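Local coordinates for protein glucose 1-dehydrogenase (Haloferax mediterranei, PDB 2B5W) that catalyses the zinc-dependent oxidation of D-glucose to its lactone, and of several other aldose sugars, using NADP(+) in preference to NAD(+) as electron acceptor, at residues D326-F337 / T346-F354; Q142-I152 / T313-L324. The protein carries 1 engineered substitution. All coordinates share one frame; numbering follows the deposited sequence.

Contact 1 (D326-F337 / T346-F354); sequences DLVTGVHPLSEF and TTIKTAIEF. With K (potassium ion), chain D.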
loop_
_atom_site.group_PDB
_atom_site.type_symbol
_atom_site.label_atom_id
_atom_site.label_comp_id
_atom_site.label_asym_id
_atom_site.label_seq_id
_atom_site.Cartn_x
_atom_site.Cartn_y
_atom_site.Cartn_z
ATOM N N ASP A 326 -9.169 12.462 29.910
ATOM C CA ASP A 326 -10.267 13.011 29.118
ATOM C C ASP A 326 -10.871 12.004 28.140
ATOM O O ASP A 326 -12.057 12.047 27.793
ATOM C CB ASP A 326 -9.847 14.287 28.398
ATOM C CG ASP A 326 -9.555 15.451 29.346
ATOM O OD1 ASP A 326 -9.793 15.361 30.570
ATOM O OD2 ASP A 326 -9.087 16.515 28.923
ATOM N N LEU A 327 -10.055 11.076 27.666
ATOM C CA LEU A 327 -10.505 10.043 26.756
ATOM C C LEU A 327 -11.525 9.113 27.382
ATOM O O LEU A 327 -12.513 8.761 26.740
ATOM C CB LEU A 327 -9.294 9.225 26.263
ATOM C CG LEU A 327 -9.633 8.125 25.231
ATOM C CD1 LEU A 327 -9.826 8.706 23.872
ATOM C CD2 LEU A 327 -8.514 7.054 25.230
ATOM N N VAL A 328 -11.239 8.694 28.608
ATOM C CA VAL A 328 -12.065 7.714 29.329
ATOM C C VAL A 328 -13.156 8.471 30.102
ATOM O O VAL A 328 -12.943 9.027 31.189
ATOM C CB VAL A 328 -11.221 6.799 30.223
ATOM C CG1 VAL A 328 -12.140 5.767 30.890
ATOM C CG2 VAL A 328 -10.175 6.082 29.391
ATOM N N THR A 329 -14.322 8.500 29.484
ATOM C CA THR A 329 -15.425 9.299 29.994
ATOM C C THR A 329 -16.249 8.576 31.019
ATOM O O THR A 329 -17.004 9.224 31.763
ATOM C CB THR A 329 -16.289 9.837 28.855
ATOM O OG1 THR A 329 -16.662 8.802 27.962
ATOM C CG2 THR A 329 -15.541 10.840 27.973
ATOM N N GLY A 330 -16.106 7.254 31.111
ATOM C CA GLY A 330 -16.795 6.515 32.156
ATOM C C GLY A 330 -16.311 5.098 32.340
ATOM O O GLY A 330 -16.245 4.366 31.367
ATOM N N VAL A 331 -15.983 4.738 33.569
ATOM C CA VAL A 331 -15.750 3.374 33.960
ATOM C C VAL A 331 -16.904 3.030 34.907
ATOM O O VAL A 331 -17.142 3.732 35.896
ATOM C CB VAL A 331 -14.412 3.175 34.633
ATOM C CG1 VAL A 331 -14.238 1.719 34.971
ATOM C CG2 VAL A 331 -13.275 3.592 33.668
ATOM N N HIS A 332 -17.635 1.992 34.558
ATOM C CA HIS A 332 -18.874 1.640 35.227
ATOM C C HIS A 332 -18.753 0.309 35.885
ATOM O O HIS A 332 -18.349 -0.680 35.261
ATOM C CB HIS A 332 -19.990 1.630 34.214
ATOM C CG HIS A 332 -20.218 2.972 33.615
ATOM N ND1 HIS A 332 -19.651 3.372 32.421
ATOM C CD2 HIS A 332 -20.888 4.046 34.094
ATOM C CE1 HIS A 332 -20.002 4.624 32.175
ATOM N NE2 HIS A 332 -20.741 5.059 33.177
ATOM N N PRO A 333 -19.124 0.238 37.158
ATOM C CA PRO A 333 -19.144 -1.060 37.800
ATOM C C PRO A 333 -20.168 -1.967 37.176
ATOM O O PRO A 333 -21.168 -1.501 36.622
ATOM C CB PRO A 333 -19.511 -0.730 39.254
ATOM C CG PRO A 333 -20.265 0.555 39.161
ATOM C CD PRO A 333 -19.574 1.320 38.049
ATOM N N LEU A 334 -19.925 -3.270 37.242
ATOM C CA LEU A 334 -20.846 -4.263 36.714
ATOM C C LEU A 334 -22.274 -4.039 37.249
ATOM O O LEU A 334 -23.244 -4.165 36.490
ATOM C CB LEU A 334 -20.358 -5.652 37.081
ATOM C CG LEU A 334 -21.205 -6.798 36.564
ATOM C CD1 LEU A 334 -21.348 -6.807 35.060
ATOM C CD2 LEU A 334 -20.634 -8.107 37.061
ATOM N N SER A 335 -22.353 -3.614 38.506
ATOM C CA SER A 335 -23.646 -3.308 39.153
ATOM C C SER A 335 -24.482 -2.317 38.354
ATOM O O SER A 335 -25.694 -2.416 38.372
ATOM C CB SER A 335 -23.419 -2.813 40.585
ATOM O OG SER A 335 -22.549 -1.680 40.582
ATOM N N GLU A 336 -23.841 -1.385 37.642
ATOM C CA GLU A 336 -24.484 -0.356 36.831
ATOM C C GLU A 336 -23.870 -0.330 35.423
ATOM O O GLU A 336 -23.459 0.701 34.905
ATOM C CB GLU A 336 -24.335 1.005 37.526
ATOM C CG GLU A 336 -24.575 1.002 39.029
ATOM C CD GLU A 336 -26.013 0.716 39.423
ATOM O OE1 GLU A 336 -26.945 0.962 38.598
ATOM O OE2 GLU A 336 -26.227 0.241 40.584
ATOM N N PHE A 337 -23.777 -1.494 34.813
ATOM C CA PHE A 337 -22.982 -1.632 33.583
ATOM C C PHE A 337 -23.562 -0.933 32.367
ATOM O O PHE A 337 -22.830 -0.585 31.468
ATOM C CB PHE A 337 -22.772 -3.098 33.266
ATOM C CG PHE A 337 -23.969 -3.725 32.661
ATOM C CD1 PHE A 337 -24.934 -4.311 33.464
ATOM C CD2 PHE A 337 -24.149 -3.705 31.281
ATOM C CE1 PHE A 337 -26.078 -4.877 32.887
ATOM C CE2 PHE A 337 -25.282 -4.275 30.705
ATOM C CZ PHE A 337 -26.238 -4.858 31.512
ATOM N N THR A 346 -21.018 12.920 24.021
ATOM C CA THR A 346 -20.175 13.095 25.201
ATOM C C THR A 346 -19.539 11.819 25.742
ATOM O O THR A 346 -18.800 11.885 26.750
ATOM C CB THR A 346 -20.943 13.746 26.345
ATOM O OG1 THR A 346 -22.081 12.949 26.672
ATOM C CG2 THR A 346 -21.462 15.091 25.944
ATOM N N THR A 347 -19.858 10.677 25.119
ATOM C CA THR A 347 -19.284 9.386 25.499
ATOM C C THR A 347 -18.164 9.133 24.542
ATOM O O THR A 347 -18.374 9.118 23.353
ATOM C CB THR A 347 -20.332 8.293 25.407
ATOM O OG1 THR A 347 -21.437 8.626 26.275
ATOM C CG2 THR A 347 -19.807 7.008 25.971
ATOM N N ILE A 348 -16.940 9.020 25.043
ATOM C CA ILE A 348 -15.816 8.773 24.146
ATOM C C ILE A 348 -15.358 7.328 24.333
ATOM O O ILE A 348 -15.611 6.500 23.479
ATOM C CB ILE A 348 -14.698 9.772 24.360
ATOM C CG1 ILE A 348 -15.224 11.186 24.090
ATOM C CG2 ILE A 348 -13.510 9.431 23.435
ATOM C CD1 ILE A 348 -14.243 12.263 24.405
ATOM N N LYS A 349 -14.685 7.040 25.431
ATOM C CA LYS A 349 -14.307 5.681 25.767
ATOM C C LYS A 349 -14.835 5.276 27.136
ATOM O O LYS A 349 -14.657 6.009 28.091
ATOM C CB LYS A 349 -12.784 5.555 25.795
ATOM C CG LYS A 349 -12.286 4.177 26.073
ATOM C CD LYS A 349 -12.602 3.308 24.861
ATOM C CE LYS A 349 -12.072 1.943 24.971
ATOM N NZ LYS A 349 -12.481 1.230 23.742
ATOM N N THR A 350 -15.427 4.093 27.203
ATOM C CA THR A 350 -15.970 3.546 28.441
ATOM C C THR A 350 -15.458 2.164 28.667
ATOM O O THR A 350 -14.940 1.537 27.756
ATOM C CB THR A 350 -17.482 3.465 28.404
ATOM O OG1 THR A 350 -17.891 2.582 27.353
ATOM C CG2 THR A 350 -18.141 4.822 28.085
ATOM N N ALA A 351 -15.599 1.707 29.892
ATOM C CA ALA A 351 -15.294 0.347 30.266
ATOM C C ALA A 351 -16.227 -0.079 31.380
ATOM O O ALA A 351 -16.821 0.753 32.042
ATOM C CB ALA A 351 -13.853 0.214 30.743
ATOM N N ILE A 352 -16.310 -1.391 31.584
ATOM C CA ILE A 352 -17.005 -2.007 32.699
ATOM C C ILE A 352 -15.993 -2.657 33.622
ATOM O O ILE A 352 -15.144 -3.416 33.182
ATOM C CB ILE A 352 -17.996 -3.063 32.210
ATOM C CG1 ILE A 352 -19.038 -2.390 31.296
ATOM C CG2 ILE A 352 -18.680 -3.751 33.409
ATOM C CD1 ILE A 352 -19.851 -3.350 30.449
ATOM N N GLU A 353 -16.112 -2.371 34.907
ATOM C CA GLU A 353 -15.259 -2.925 35.932
ATOM C C GLU A 353 -15.945 -4.119 36.581
ATOM O O GLU A 353 -16.984 -3.958 37.232
ATOM C CB GLU A 353 -14.925 -1.878 36.985
ATOM C CG GLU A 353 -14.020 -2.414 38.094
ATOM C CD GLU A 353 -13.466 -1.322 38.938
ATOM O OE1 GLU A 353 -14.150 -0.914 39.888
ATOM O OE2 GLU A 353 -12.322 -0.913 38.669
ATOM N N PHE A 354 -15.342 -5.272 36.432
ATOM C CA PHE A 354 -15.782 -6.521 37.062
ATOM C C PHE A 354 -15.208 -6.753 38.458
ATOM O O PHE A 354 -15.854 -7.359 39.328
ATOM C CB PHE A 354 -15.468 -7.709 36.153
ATOM C CG PHE A 354 -16.375 -7.790 34.970
ATOM C CD1 PHE A 354 -16.187 -6.958 33.882
ATOM C CD2 PHE A 354 -17.439 -8.670 34.959
ATOM C CE1 PHE A 354 -17.062 -7.001 32.803
ATOM C CE2 PHE A 354 -18.313 -8.701 33.871
ATOM C CZ PHE A 354 -18.115 -7.860 32.820
HETATM K K K D . -19.519 8.759 20.948
#
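Thr329 and Ile348 meet where strands 328-333 and 349-353 begin to pair in parallel. The amide of Ile348 donates to OG1 of Thr329 over 2.9 Å, nearly straight at 165°. With chi1 at 50°, that hydroxyl sits between the backbone N and the carbonyl carbon of Thr329, turned to segment 346-354. The backbone N of Thr329 also donates to Lys349 O at 2.9 Å. CB of Ile348 rests 3.4 Å from Leu327 O, and its CG2 lies 3.8 Å from Leu327 CD1, the two side chains crossing at about a right angle. An alanine in place of Ile348 would probably strip Leu327 CD1 of the CG2 methyl it packs on and open a gap on the side of helix 213-220, which also touches this isoleucine.

A beta bulge shifts the pairing by one residue between Val328 and Gly330. Beyond it the ladder is regular. Ala351 N donates to Gly330 O, His332 N to Ala351 O, and Glu353 N to His332 O at 2.8 Å. At the far end Leu334 CD1 approaches CE2 of the Phe354 ring at 3.8 Å, and CB of Phe337 packs on Ile352 CD1 at 4.1 Å.

Further out, strand 27-37 pairs antiparallel with strand 349-353, so the latter is flanked by two strands of the mixed sheet of the catalytic domain. Thr347 O binds a potassium ion at 2.7 Å, together with Asp344 O. The Lys349 chain, bent about its CB-CG bond (chi2 70°), carries NZ away from strand 328-333 to a salt bridge with Glu64, a ligand of the catalytic zinc. The ladder therefore fixes the root of a lysine whose positive charge probably offsets part of the charge of the Glu64 carboxylate.

Contact 2 (Q142-I152 / T313-L324); sequences QAELGFLIEPI and TVTFTKLPKWFL. With K (potassium ion), chain F.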
loop_
_atom_site.group_PDB
_atom_site.type_symbol
_atom_site.label_atom_id
_atom_site.label_comp_id
_atom_site.label_asym_id
_atom_site.label_seq_id
_atom_site.Cartn_x
_atom_site.Cartn_y
_atom_site.Cartn_z
ATOM N N GLN A 142 -0.499 -0.458 34.711
ATOM C CA GLN A 142 -1.416 -0.343 33.572
ATOM C C GLN A 142 -2.690 -1.136 33.776
ATOM O O GLN A 142 -3.524 -1.202 32.886
ATOM C CB GLN A 142 -0.682 -0.743 32.271
ATOM C CG GLN A 142 0.387 0.323 31.938
ATOM C CD GLN A 142 1.228 0.028 30.689
ATOM O OE1 GLN A 142 0.910 -0.859 29.936
ATOM N NE2 GLN A 142 2.299 0.810 30.497
ATOM N N ALA A 143 -2.880 -1.714 34.952
ATOM C CA ALA A 143 -4.115 -2.450 35.204
ATOM C C ALA A 143 -5.335 -1.556 35.103
ATOM O O ALA A 143 -6.336 -2.006 34.550
ATOM C CB ALA A 143 -4.092 -3.095 36.540
ATOM N N GLU A 144 -5.287 -0.362 35.705
ATOM C CA GLU A 144 -6.447 0.528 35.733
ATOM C C GLU A 144 -6.969 0.822 34.340
ATOM O O GLU A 144 -8.168 0.772 34.066
ATOM C CB GLU A 144 -6.113 1.829 36.514
ATOM C CG GLU A 144 -7.235 2.852 36.532
ATOM C CD GLU A 144 -6.839 4.216 37.058
ATOM O OE1 GLU A 144 -7.635 5.168 36.862
ATOM O OE2 GLU A 144 -5.747 4.337 37.647
ATOM N N LEU A 145 -6.057 1.137 33.427
ATOM C CA LEU A 145 -6.429 1.497 32.071
ATOM C C LEU A 145 -5.995 0.426 31.067
ATOM O O LEU A 145 -5.869 0.697 29.845
ATOM C CB LEU A 145 -5.885 2.854 31.697
ATOM C CG LEU A 145 -6.369 3.999 32.560
ATOM C CD1 LEU A 145 -5.758 5.318 32.037
ATOM C CD2 LEU A 145 -7.914 4.069 32.578
ATOM N N GLY A 146 -5.921 -0.816 31.543
ATOM C CA GLY A 146 -5.371 -1.893 30.710
ATOM C C GLY A 146 -6.248 -2.280 29.539
ATOM O O GLY A 146 -5.761 -2.914 28.561
ATOM N N PHE A 147 -7.528 -1.938 29.609
ATOM C CA PHE A 147 -8.440 -2.088 28.494
ATOM C C PHE A 147 -8.084 -1.235 27.282
ATOM O O PHE A 147 -8.723 -1.385 26.267
ATOM C CB PHE A 147 -9.888 -1.848 28.951
ATOM C CG PHE A 147 -10.132 -0.465 29.472
ATOM C CD1 PHE A 147 -10.501 0.579 28.614
ATOM C CD2 PHE A 147 -10.006 -0.180 30.828
ATOM C CE1 PHE A 147 -10.689 1.849 29.125
ATOM C CE2 PHE A 147 -10.183 1.062 31.304
ATOM C CZ PHE A 147 -10.537 2.080 30.486
ATOM N N LEU A 148 -7.129 -0.312 27.411
ATOM C CA LEU A 148 -6.701 0.512 26.300
ATOM C C LEU A 148 -5.569 -0.151 25.528
ATOM O O LEU A 148 -5.264 0.273 24.412
ATOM C CB LEU A 148 -6.217 1.876 26.763
ATOM C CG LEU A 148 -7.276 2.800 27.365
ATOM C CD1 LEU A 148 -6.625 4.107 27.751
ATOM C CD2 LEU A 148 -8.400 3.008 26.422
ATOM N N ILE A 149 -4.967 -1.192 26.089
ATOM C CA ILE A 149 -3.827 -1.871 25.398
ATOM C C ILE A 149 -4.308 -2.502 24.080
ATOM O O ILE A 149 -3.643 -2.356 23.050
ATOM C CB ILE A 149 -3.177 -2.886 26.324
ATOM C CG1 ILE A 149 -2.548 -2.221 27.532
ATOM C CG2 ILE A 149 -2.207 -3.769 25.570
ATOM C CD1 ILE A 149 -1.522 -1.158 27.179
ATOM N N GLU A 150 -5.461 -3.175 24.049
ATOM C CA GLU A 150 -5.914 -3.709 22.781
ATOM C C GLU A 150 -6.171 -2.647 21.716
ATOM O O GLU A 150 -5.672 -2.764 20.599
ATOM C CB GLU A 150 -7.127 -4.671 22.966
ATOM C CG GLU A 150 -7.443 -5.514 21.726
ATOM C CD GLU A 150 -8.330 -4.843 20.719
ATOM O OE1 GLU A 150 -8.858 -3.742 21.025
ATOM O OE2 GLU A 150 -8.516 -5.375 19.585
ATOM N N PRO A 151 -6.931 -1.575 21.974
ATOM C CA PRO A 151 -7.077 -0.535 20.960
ATOM C C PRO A 151 -5.755 0.088 20.519
ATOM O O PRO A 151 -5.572 0.334 19.333
ATOM C CB PRO A 151 -7.968 0.513 21.648
ATOM C CG PRO A 151 -8.509 -0.106 22.797
ATOM C CD PRO A 151 -7.839 -1.394 23.119
ATOM N N ILE A 152 -4.860 0.358 21.468
ATOM C CA ILE A 152 -3.528 0.896 21.102
ATOM C C ILE A 152 -2.833 -0.075 20.135
ATOM O O ILE A 152 -2.227 0.348 19.142
ATOM C CB ILE A 152 -2.655 1.213 22.339
ATOM C CG1 ILE A 152 -3.266 2.364 23.172
ATOM C CG2 ILE A 152 -1.228 1.633 21.898
ATOM C CD1 ILE A 152 -2.622 2.559 24.505
ATOM N N THR A 313 2.271 -1.157 25.411
ATOM C CA THR A 313 2.639 -0.821 26.773
ATOM C C THR A 313 3.632 0.324 26.856
ATOM O O THR A 313 3.558 1.170 27.761
ATOM C CB THR A 313 3.130 -2.011 27.635
ATOM O OG1 THR A 313 4.435 -2.500 27.170
ATOM C CG2 THR A 313 2.139 -3.169 27.565
ATOM N N VAL A 314 4.611 0.333 25.939
ATOM C CA VAL A 314 5.590 1.385 25.893
ATOM C C VAL A 314 4.949 2.711 25.427
ATOM O O VAL A 314 5.179 3.759 26.024
ATOM C CB VAL A 314 6.753 0.948 24.949
ATOM C CG1 VAL A 314 7.749 2.087 24.726
ATOM C CG2 VAL A 314 7.496 -0.243 25.536
ATOM N N THR A 315 4.134 2.629 24.390
ATOM C CA THR A 315 3.452 3.812 23.896
ATOM C C THR A 315 2.547 4.408 24.964
ATOM O O THR A 315 2.509 5.622 25.174
ATOM C CB THR A 315 2.686 3.461 22.657
ATOM O OG1 THR A 315 3.602 3.105 21.600
ATOM C CG2 THR A 315 1.857 4.690 22.137
ATOM N N PHE A 316 1.840 3.543 25.701
ATOM C CA PHE A 316 0.978 4.014 26.796
ATOM C C PHE A 316 1.694 4.943 27.774
ATOM O O PHE A 316 1.178 5.977 28.166
ATOM C CB PHE A 316 0.430 2.804 27.541
ATOM C CG PHE A 316 -0.475 3.143 28.698
ATOM C CD1 PHE A 316 0.021 3.436 29.900
ATOM C CD2 PHE A 316 -1.843 3.042 28.540
ATOM C CE1 PHE A 316 -0.822 3.751 30.966
ATOM C CE2 PHE A 316 -2.695 3.315 29.599
ATOM C CZ PHE A 316 -2.175 3.651 30.793
ATOM N N THR A 317 2.928 4.589 28.149
ATOM C CA THR A 317 3.743 5.367 29.065
ATOM C C THR A 317 4.050 6.790 28.605
ATOM O O THR A 317 4.294 7.705 29.396
ATOM C CB THR A 317 5.035 4.577 29.334
ATOM O OG1 THR A 317 4.700 3.296 29.916
ATOM C CG2 THR A 317 5.867 5.229 30.315
ATOM N N LYS A 318 3.996 6.984 27.269
ATOM C CA LYS A 318 4.252 8.275 26.667
ATOM C C LYS A 318 3.019 9.148 26.455
ATOM O O LYS A 318 3.126 10.329 26.108
ATOM C CB LYS A 318 4.902 8.073 25.304
ATOM C CG LYS A 318 6.211 7.380 25.362
ATOM C CD LYS A 318 6.897 7.277 23.989
ATOM C CE LYS A 318 8.112 6.352 24.039
ATOM N NZ LYS A 318 8.455 5.694 22.704
ATOM N N LEU A 319 1.853 8.574 26.613
ATOM C CA LEU A 319 0.636 9.366 26.387
ATOM C C LEU A 319 0.435 10.358 27.547
ATOM O O LEU A 319 0.708 10.040 28.698
ATOM C CB LEU A 319 -0.577 8.449 26.214
ATOM C CG LEU A 319 -0.513 7.467 25.057
ATOM C CD1 LEU A 319 -1.682 6.507 25.120
ATOM C CD2 LEU A 319 -0.360 8.122 23.760
ATOM N N PRO A 320 -0.033 11.574 27.283
ATOM C CA PRO A 320 -0.224 12.522 28.396
ATOM C C PRO A 320 -1.272 12.072 29.414
ATOM O O PRO A 320 -2.285 11.460 29.019
ATOM C CB PRO A 320 -0.668 13.808 27.698
ATOM C CG PRO A 320 -0.379 13.630 26.317
ATOM C CD PRO A 320 -0.398 12.149 25.985
ATOM N N LYS A 321 -1.056 12.383 30.710
ATOM C CA LYS A 321 -2.011 11.940 31.729
ATOM C C LYS A 321 -3.345 12.616 31.521
ATOM O O LYS A 321 -4.378 11.977 31.673
ATOM C CB LYS A 321 -1.523 12.265 33.136
ATOM C CG LYS A 321 -0.690 11.142 33.680
ATOM C CD LYS A 321 0.605 10.998 32.914
ATOM C CE LYS A 321 1.521 9.951 33.516
ATOM N NZ LYS A 321 2.592 9.529 32.589
ATOM N N TRP A 322 -3.351 13.902 31.117
ATOM C CA TRP A 322 -4.625 14.600 30.895
ATOM C C TRP A 322 -5.406 13.910 29.799
ATOM O O TRP A 322 -6.612 13.923 29.836
ATOM C CB TRP A 322 -4.468 16.109 30.527
ATOM C CG TRP A 322 -3.970 16.334 29.131
ATOM C CD1 TRP A 322 -2.669 16.511 28.748
ATOM C CD2 TRP A 322 -4.747 16.340 27.906
ATOM N NE1 TRP A 322 -2.597 16.640 27.385
ATOM C CE2 TRP A 322 -3.850 16.543 26.836
ATOM C CE3 TRP A 322 -6.095 16.192 27.617
ATOM C CZ2 TRP A 322 -4.256 16.572 25.509
ATOM C CZ3 TRP A 322 -6.513 16.245 26.294
ATOM C CH2 TRP A 322 -5.598 16.433 25.256
ATOM N N PHE A 323 -4.712 13.387 28.790
ATOM C CA PHE A 323 -5.364 12.810 27.625
ATOM C C PHE A 323 -6.058 11.516 28.017
ATOM O O PHE A 323 -7.198 11.298 27.637
ATOM C CB PHE A 323 -4.366 12.590 26.485
ATOM C CG PHE A 323 -4.897 11.706 25.408
ATOM C CD1 PHE A 323 -5.765 12.186 24.441
ATOM C CD2 PHE A 323 -4.624 10.351 25.432
ATOM C CE1 PHE A 323 -6.285 11.345 23.472
ATOM C CE2 PHE A 323 -5.158 9.519 24.512
ATOM C CZ PHE A 323 -5.989 9.981 23.516
ATOM N N LEU A 324 -5.354 10.664 28.747
ATOM C CA LEU A 324 -5.973 9.440 29.262
ATOM C C LEU A 324 -7.177 9.766 30.179
ATOM O O LEU A 324 -8.174 9.041 30.164
ATOM C CB LEU A 324 -4.951 8.569 29.979
ATOM C CG LEU A 324 -3.829 8.047 29.095
ATOM C CD1 LEU A 324 -2.796 7.368 29.956
ATOM C CD2 LEU A 324 -4.330 7.105 28.038
HETATM K K K F . 5.328 4.649 19.975
#
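Phe316 of helix 306-318 projects toward segment 142-152, where the Rossmann-type nucleotide-binding domain of this alcohol dehydrogenase family meets the catalytic domain. Its CG lies anti to the backbone N, chi1 180°, which carries the ring out from the helix among five residues of the other segment. Leu145 CB comes to the ring edge at CE2, 3.8 Å away, the two side chains crossing at about a right angle. Leu148 CD1 and Ile152 CD1 also lie at the edge, near the ring plane. Gln142 slides past the phenylalanine in the opposite direction, its amide plane turned 40° from the ring.

A second apolar group adjoins the ring. Leu145 CD1 packs on CB of Leu324 at 3.9 Å, and Leu148 CD1 meets Leu324 CD2 at 3.8 Å, both pairs at oblique angles. Ile152 and Leu319 reach toward each other tip to tip, CD1 to CD1 at 4.1 Å. The packed residues lie on the same short segment as Glu150, which binds the substrate and the catalytic zinc. Thr315 OG1 binds a potassium ion and is hydrogen-bonded to Glu156 OE2.

The polar part lies at Gln142. Thr313 O accepts from two side chains, from Thr317 OG1 within its own helix and from Gln142 NE2 at 3.0 Å, while the buried Gln142 OE1 lies 3.4 Å from Thr313 CB.

From the N terminus, segment 142-152 comes first and leads into helix 149-164. The chain then builds the parallel nucleotide-binding sheet before segment 313-324 returns to segment 142-152, so contact 2 closes a loop of 160 residues. Contact 1 follows in series: helix 321-327, shared by both, runs straight into strand 328-333, and only eight residues separate its two segments. The loops neither nest nor cross. Contact 2 ties the end of the nucleotide-binding domain back to its entry, while contact 1 adds the last strands to the catalytic-domain sheet. The two touch directly, Phe147 packing against Ala351 and Val328, and Leu148 against Lys349.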